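Local atomic coordinates of putative Lipoprotein (Shewanella oneidensis, PDB entry 3U24), a protein that is of unknown function but binds zinc and calcium ions and is probably a lipoprotein related to the zinc-dependent metallopeptidases. Residues 165-168 with 169-172; 172-175 with 176-180; 228-231 with 232-236. All blocks are in the same frame, centred on the assembly; numbering follows the deposited sequence.

Contact 1. Residues 165-168 with 169-172; sequences QPTL and EHTE. With ACY (acetic acid), chain Q.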
loop_
_atom_site.group_PDB
_atom_site.type_symbol
_atom_site.label_atom_id
_atom_site.label_comp_id
_atom_site.label_asym_id
_atom_site.label_seq_id
_atom_site.Cartn_x
_atom_site.Cartn_y
_atom_site.Cartn_z
ATOM N N GLN A 165 -23.442 -15.085 3.754
ATOM C CA GLN A 165 -23.912 -13.744 3.410
ATOM C C GLN A 165 -22.822 -12.913 2.772
ATOM O O GLN A 165 -22.463 -11.872 3.284
ATOM C CB GLN A 165 -24.468 -12.998 4.628
ATOM C CG GLN A 165 -25.639 -13.710 5.278
ATOM C CD GLN A 165 -26.790 -13.871 4.329
ATOM O OE1 GLN A 165 -27.292 -12.881 3.727
ATOM N NE2 GLN A 165 -27.208 -15.126 4.138
ATOM N N PRO A 166 -22.312 -13.361 1.637
ATOM C CA PRO A 166 -21.218 -12.598 1.041
ATOM C C PRO A 166 -21.710 -11.353 0.371
ATOM O O PRO A 166 -22.879 -11.259 0.057
ATOM C CB PRO A 166 -20.644 -13.552 -0.017
ATOM C CG PRO A 166 -21.788 -14.464 -0.371
ATOM C CD PRO A 166 -22.615 -14.591 0.893
ATOM N N THR A 167 -20.812 -10.401 0.158
ATOM C CA THR A 167 -21.118 -9.247 -0.676
ATOM C C THR A 167 -21.047 -9.644 -2.140
ATOM O O THR A 167 -20.325 -10.574 -2.556
ATOM C CB THR A 167 -20.136 -8.072 -0.485
ATOM O OG1 THR A 167 -18.900 -8.407 -1.122
ATOM C CG2 THR A 167 -19.901 -7.753 0.993
ATOM N N LEU A 168 -21.790 -8.925 -2.954
ATOM C CA LEU A 168 -21.790 -9.217 -4.369
ATOM C C LEU A 168 -20.408 -8.916 -4.940
ATOM O O LEU A 168 -19.881 -9.664 -5.768
ATOM C CB LEU A 168 -22.837 -8.359 -5.109
ATOM C CG LEU A 168 -22.749 -8.472 -6.638
ATOM C CD1 LEU A 168 -22.980 -9.932 -7.055
ATOM C CD2 LEU A 168 -23.718 -7.467 -7.332
ATOM N N GLU A 169 -19.855 -7.786 -4.540
ATOM C CA GLU A 169 -18.608 -7.307 -5.145
ATOM C C GLU A 169 -17.425 -8.271 -4.877
ATOM O O GLU A 169 -16.621 -8.556 -5.773
ATOM C CB GLU A 169 -18.257 -5.900 -4.628
ATOM C CG GLU A 169 -19.224 -4.811 -5.132
ATOM C CD GLU A 169 -20.603 -4.795 -4.410
ATOM O OE1 GLU A 169 -20.831 -5.571 -3.429
ATOM O OE2 GLU A 169 -21.468 -3.989 -4.830
ATOM N N HIS A 170 -17.313 -8.785 -3.660
ATOM C CA HIS A 170 -16.161 -9.639 -3.377
ATOM C C HIS A 170 -16.355 -10.984 -4.011
ATOM O O HIS A 170 -15.368 -11.665 -4.346
ATOM C CB HIS A 170 -15.886 -9.725 -1.861
ATOM C CG HIS A 170 -15.454 -8.402 -1.247
ATOM N ND1 HIS A 170 -16.332 -7.477 -0.832
ATOM C CD2 HIS A 170 -14.175 -7.839 -1.059
ATOM C CE1 HIS A 170 -15.675 -6.395 -0.351
ATOM N NE2 HIS A 170 -14.355 -6.604 -0.498
ATOM N N THR A 171 -17.611 -11.392 -4.195
ATOM C CA THR A 171 -17.872 -12.668 -4.844
ATOM C C THR A 171 -17.491 -12.584 -6.331
ATOM O O THR A 171 -16.942 -13.547 -6.890
ATOM C CB THR A 171 -19.324 -13.147 -4.664
ATOM O OG1 THR A 171 -19.719 -13.062 -3.276
ATOM C CG2 THR A 171 -19.492 -14.583 -5.152
ATOM N N GLU A 172 -17.705 -11.409 -6.930
ATOM C CA GLU A 172 -17.408 -11.202 -8.329
ATOM C C GLU A 172 -15.909 -11.191 -8.466
ATOM O O GLU A 172 -15.351 -11.725 -9.401
ATOM C CB GLU A 172 -17.965 -9.847 -8.834
ATOM C CG GLU A 172 -19.475 -9.807 -9.071
ATOM C CD GLU A 172 -20.069 -8.399 -9.364
ATOM O OE1 GLU A 172 -19.613 -7.325 -8.833
ATOM O OE2 GLU A 172 -21.081 -8.379 -10.105
HETATM C C ACY Q . -11.534 -6.751 2.821
HETATM O O ACY Q . -11.995 -6.422 1.695
HETATM O OXT ACY Q . -11.011 -5.924 3.630
HETATM C CH3 ACY Q . -11.552 -8.193 3.202
#
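T167 O accepts two bonds from T171: OG1 at 2.7 Å and, longer, the backbone N at 3.3 Å, arriving from opposite faces of the T167 carbonyl plane. A chi1 of -49° keeps T171 OG1 beside its own backbone N, facing back down the chain, where it also lies 3.4 Å from P166 CB. The T167 hydroxyl turns to H170 instead: OG1 meets ND1 at 2.7 Å, hydrogen-bonded at the edge of the imidazole, near the ring plane. T167 occupies the N-cap position, directly before helix 168-179, and both its carbonyl and its hydroxyl are engaged by the first turn. One residue on, E172 N bonds to L168 O at 3.0 Å, and the two side chains pack as well, the E172 carboxylate carbon CD 3.8 Å from L168 CG. The E172 side chain also touches K232 of helix 200-234. An alanine in place of E172 would probably leave the leucine's branched end less covered and deprive K232 of a neighbouring negative charge. E169, bent at chi2 (76°), folds its OE1 back to 3.9 Å from T167 CB. Further out, H170 NE2 donates to L516 O and weakly to an acetic acid molecule, O at 3.2 Å, while W116 meets the imidazole edge-to-face and pairs through its backbone with T167. P166 and T171 rest on P118.

Contact 2. Residues 172-175 with 176-180; sequences ELAV and LQNQG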
loop_
_atom_site.group_PDB
_atom_site.type_symbol
_atom_site.label_atom_id
_atom_site.label_comp_id
_atom_site.label_asym_id
_atom_site.label_seq_id
_atom_site.Cartn_x
_atom_site.Cartn_y
_atom_site.Cartn_z
ATOM N N GLU A 172 -17.705 -11.409 -6.930
ATOM C CA GLU A 172 -17.408 -11.202 -8.329
ATOM C C GLU A 172 -15.909 -11.191 -8.466
ATOM O O GLU A 172 -15.351 -11.725 -9.401
ATOM C CB GLU A 172 -17.965 -9.847 -8.834
ATOM C CG GLU A 172 -19.475 -9.807 -9.071
ATOM C CD GLU A 172 -20.069 -8.399 -9.364
ATOM O OE1 GLU A 172 -19.613 -7.325 -8.833
ATOM O OE2 GLU A 172 -21.081 -8.379 -10.105
ATOM N N LEU A 173 -15.260 -10.547 -7.530
ATOM C CA LEU A 173 -13.804 -10.533 -7.551
ATOM C C LEU A 173 -13.241 -11.987 -7.425
ATOM O O LEU A 173 -12.345 -12.384 -8.170
ATOM C CB LEU A 173 -13.262 -9.598 -6.492
ATOM C CG LEU A 173 -11.741 -9.415 -6.467
ATOM C CD1 LEU A 173 -11.157 -8.830 -7.783
ATOM C CD2 LEU A 173 -11.333 -8.605 -5.228
ATOM N N ALA A 174 -13.820 -12.761 -6.525
ATOM C CA ALA A 174 -13.432 -14.167 -6.353
ATOM C C ALA A 174 -13.478 -14.935 -7.678
ATOM O O ALA A 174 -12.580 -15.723 -7.973
ATOM C CB ALA A 174 -14.318 -14.850 -5.314
ATOM N N VAL A 175 -14.531 -14.708 -8.459
ATOM C CA VAL A 175 -14.705 -15.447 -9.726
ATOM C C VAL A 175 -13.525 -15.129 -10.678
ATOM O O VAL A 175 -12.842 -16.018 -11.197
ATOM C CB VAL A 175 -16.010 -15.092 -10.444
ATOM C CG1 VAL A 175 -16.016 -15.708 -11.866
ATOM C CG2 VAL A 175 -17.221 -15.505 -9.622
ATOM N N LEU A 176 -13.288 -13.846 -10.835
ATOM C CA LEU A 176 -12.255 -13.325 -11.671
ATOM C C LEU A 176 -10.845 -13.734 -11.220
ATOM O O LEU A 176 -10.052 -14.211 -12.031
ATOM C CB LEU A 176 -12.439 -11.831 -11.646
ATOM C CG LEU A 176 -11.521 -10.941 -12.417
ATOM C CD1 LEU A 176 -12.167 -9.529 -12.359
ATOM C CD2 LEU A 176 -10.143 -11.007 -11.744
ATOM N N GLN A 177 -10.541 -13.607 -9.930
ATOM C CA GLN A 177 -9.227 -14.002 -9.467
ATOM C C GLN A 177 -9.001 -15.512 -9.528
ATOM O O GLN A 177 -7.920 -15.944 -9.894
ATOM C CB GLN A 177 -8.967 -13.447 -8.087
ATOM C CG GLN A 177 -8.832 -11.917 -8.091
ATOM C CD GLN A 177 -8.601 -11.345 -6.722
ATOM O OE1 GLN A 177 -8.997 -11.923 -5.716
ATOM N NE2 GLN A 177 -7.950 -10.213 -6.667
ATOM N N ASN A 178 -10.022 -16.320 -9.219
ATOM C CA ASN A 178 -9.862 -17.777 -9.261
ATOM C C ASN A 178 -9.780 -18.290 -10.674
ATOM O O ASN A 178 -9.130 -19.311 -10.906
ATOM C CB ASN A 178 -10.941 -18.531 -8.482
ATOM C CG ASN A 178 -10.648 -18.585 -7.009
ATOM O OD1 ASN A 178 -9.834 -19.427 -6.558
ATOM N ND2 ASN A 178 -11.271 -17.680 -6.239
ATOM N N GLN A 179 -10.393 -17.576 -11.617
ATOM C CA GLN A 179 -10.184 -17.866 -13.066
ATOM C C GLN A 179 -8.729 -17.659 -13.434
ATOM O O GLN A 179 -8.201 -18.388 -14.222
ATOM C CB GLN A 179 -11.063 -17.003 -13.979
ATOM C CG GLN A 179 -12.484 -17.515 -14.057
ATOM C CD GLN A 179 -13.489 -16.562 -14.753
ATOM O OE1 GLN A 179 -13.261 -15.323 -14.888
ATOM N NE2 GLN A 179 -14.624 -17.145 -15.189
ATOM N N GLY A 180 -8.091 -16.659 -12.844
ATOM C CA GLY A 180 -6.667 -16.403 -13.058
ATOM C C GLY A 180 -5.780 -17.499 -12.502
ATOM O O GLY A 180 -4.611 -17.586 -12.867
#
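A174 O is gripped twice by N178, through the backbone N and through the side-chain ND2, each at 2.9 Å and from opposite faces of the A174 carbonyl plane. The setting is an ordinary turn of alpha-helix, the later part of helix 168-179, and the amide adds a side-chain bond to the regular four-residue ladder. It can do so because chi1 (-82°) sets N178 CG beside its own backbone N and chi2 (-80°) then swings ND2 back to the preceding turn, with A174 O close to the amide plane. ND2 also donates to Y121 O, and OD1 is hydrogen-bonded to the hydroxyl of Y156 on helix 152-162. With partners at both ends, the buried amide is fixed in rotation and its polar atoms are satisfied.

The neighbouring rungs are simpler. Q177 N reaches L173 O at 2.8 Å in an almost straight bond, and Q179 N reaches V175 O at 2.9 Å. L173 and Q177 also meet through their side chains: the extended glutamine lays its amide across the branched end of the leucine, Q177 CD 3.7 Å from L173 CG, the amide group as a whole in van der Waals contact with the isobutyl end. Both touch S119, and L173 also reaches R512 of helix 504-516, as does L176. A174 and V175 turn to another neighbour, L224 on helix 200-234. V175 and Q179 lie side by side and point the same way. The glutamine's CG sits 3.2 Å from V175 O, and farther along the same chain NE2 comes to 3.9 Å from V175 CG1.

Contact 3. Residues 228-231 with 232-236; sequences VSQL and KKEGA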
loop_
_atom_site.group_PDB
_atom_site.type_symbol
_atom_site.label_atom_id
_atom_site.label_comp_id
_atom_site.label_asym_id
_atom_site.label_seq_id
_atom_site.Cartn_x
_atom_site.Cartn_y
_atom_site.Cartn_z
ATOM N N VAL A 228 -22.970 -15.640 -7.420
ATOM C CA VAL A 228 -23.133 -14.303 -8.003
ATOM C C VAL A 228 -24.569 -14.189 -8.577
ATOM O O VAL A 228 -25.285 -13.208 -8.342
ATOM C CB VAL A 228 -22.130 -14.081 -9.186
ATOM C CG1 VAL A 228 -22.478 -12.844 -10.023
ATOM C CG2 VAL A 228 -20.694 -14.046 -8.676
ATOM N N SER A 229 -24.982 -15.220 -9.299
ATOM C CA SER A 229 -26.288 -15.218 -9.901
ATOM C C SER A 229 -27.411 -15.088 -8.829
ATOM O O SER A 229 -28.296 -14.260 -8.984
ATOM C CB SER A 229 -26.478 -16.464 -10.770
ATOM O OG SER A 229 -27.819 -16.553 -11.137
ATOM N N GLN A 230 -27.332 -15.874 -7.760
ATOM C CA GLN A 230 -28.264 -15.819 -6.638
ATOM C C GLN A 230 -28.220 -14.431 -5.944
ATOM O O GLN A 230 -29.262 -13.880 -5.603
ATOM C CB GLN A 230 -27.916 -16.964 -5.659
ATOM C CG GLN A 230 -28.808 -17.205 -4.422
ATOM C CD GLN A 230 -28.257 -18.308 -3.441
ATOM O OE1 GLN A 230 -27.312 -19.052 -3.767
ATOM N NE2 GLN A 230 -28.856 -18.407 -2.242
ATOM N N LEU A 231 -27.019 -13.881 -5.747
ATOM C CA LEU A 231 -26.862 -12.576 -5.089
ATOM C C LEU A 231 -27.485 -11.454 -5.935
ATOM O O LEU A 231 -28.119 -10.545 -5.401
ATOM C CB LEU A 231 -25.390 -12.264 -4.801
ATOM C CG LEU A 231 -24.684 -13.163 -3.756
ATOM C CD1 LEU A 231 -23.160 -13.021 -3.810
ATOM C CD2 LEU A 231 -25.244 -12.944 -2.336
ATOM N N LYS A 232 -27.341 -11.544 -7.256
ATOM C CA LYS A 232 -27.971 -10.558 -8.128
ATOM C C LYS A 232 -29.510 -10.590 -8.019
ATOM O O LYS A 232 -30.125 -9.526 -7.951
ATOM C CB LYS A 232 -27.485 -10.711 -9.562
ATOM C CG LYS A 232 -26.004 -10.313 -9.713
ATOM C CD LYS A 232 -25.540 -10.606 -11.112
ATOM C CE LYS A 232 -24.104 -10.203 -11.404
ATOM N NZ LYS A 232 -23.630 -10.993 -12.594
ATOM N N LYS A 233 -30.108 -11.784 -7.960
ATOM C CA LYS A 233 -31.567 -11.919 -7.813
ATOM C C LYS A 233 -32.103 -11.541 -6.414
ATOM O O LYS A 233 -33.094 -10.844 -6.322
ATOM C CB LYS A 233 -32.048 -13.357 -8.101
ATOM C CG LYS A 233 -31.835 -13.857 -9.528
ATOM C CD LYS A 233 -32.481 -15.238 -9.762
ATOM C CE LYS A 233 -32.226 -15.765 -11.184
ATOM N NZ LYS A 233 -32.531 -17.222 -11.352
ATOM N N GLU A 234 -31.459 -12.022 -5.353
ATOM C CA GLU A 234 -32.030 -12.032 -3.996
ATOM C C GLU A 234 -31.534 -10.871 -3.128
ATOM O O GLU A 234 -32.069 -10.634 -2.057
ATOM C CB GLU A 234 -31.674 -13.367 -3.282
ATOM C CG GLU A 234 -32.284 -14.624 -3.922
ATOM C CD GLU A 234 -31.998 -15.961 -3.188
ATOM O OE1 GLU A 234 -31.071 -16.076 -2.307
ATOM O OE2 GLU A 234 -32.735 -16.933 -3.523
ATOM N N GLY A 235 -30.495 -10.172 -3.567
ATOM C CA GLY A 235 -29.853 -9.156 -2.754
ATOM C C GLY A 235 -28.655 -9.739 -2.035
ATOM O O GLY A 235 -28.440 -10.958 -2.005
ATOM N N ALA A 236 -27.846 -8.871 -1.473
ATOM C CA ALA A 236 -26.546 -9.273 -0.941
ATOM C C ALA A 236 -26.160 -8.329 0.182
ATOM O O ALA A 236 -26.589 -7.163 0.215
ATOM C CB ALA A 236 -25.502 -9.279 -2.058
#
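Q230 carries its CG anti to the backbone N (chi1 -176°), whereas E234 carries its own beside the backbone N (chi1 -65°), and with both chains extended beyond CG the ends of the two residues meet one helical turn apart. Q230 NE2 donates to E234 OE1 at 3.2 Å, with that oxygen in the plane of the amide but the donor standing above the carboxylate plane. The amide and carboxylate planes are almost perpendicular, 89° apart. E234 OE1 also lies 3.3 Å from Q230 CG, and below the side chains E234 N bonds to Q230 O at 2.9 Å. This bridge sits on the exposed surface of the last turn of helix 200-234.

G235 is the first residue past the helix. G235 N still bonds to L231 O, at 3.0 Å, but its phi is positive, and at these backbone angles a beta carbon would be jammed against the carbonyl oxygen of E234. With G235 turned, A236 points toward the helix and its CB packs 3.7 Å from L231 CD2, an apolar contact.

On another side of the same turn, V228 and K232 run side by side. The lysine chain, extended beyond CG, follows the valine, and K232 CE lies 3.4 Å from V228 CG1, tighter than carbon atoms usually pack. K232 N meanwhile bonds to V228 O at 2.9 Å.

V228 and L231 pack on helix 168-179, V228 on T171 and V175 and L231 on T171, which sets this end of helix 200-234 against the first turns of the shorter helix.

Along the chain, contact 1 comes first, where the loop after helix 152-162 turns into helix 168-179. Contact 2 continues on the same helix, with E172 belonging to both, so the two overlap end to end and neither encloses the other. Contact 3 follows later, at the C-terminal end of helix 200-234. All three are local and close no long loop of their own. In space, however, contact 3 packs on both of the others through side chains of the two helices. The start of the shorter helix is thereby joined to the end of the long one, about 9 Å separating the centres of contacts 1 and 3.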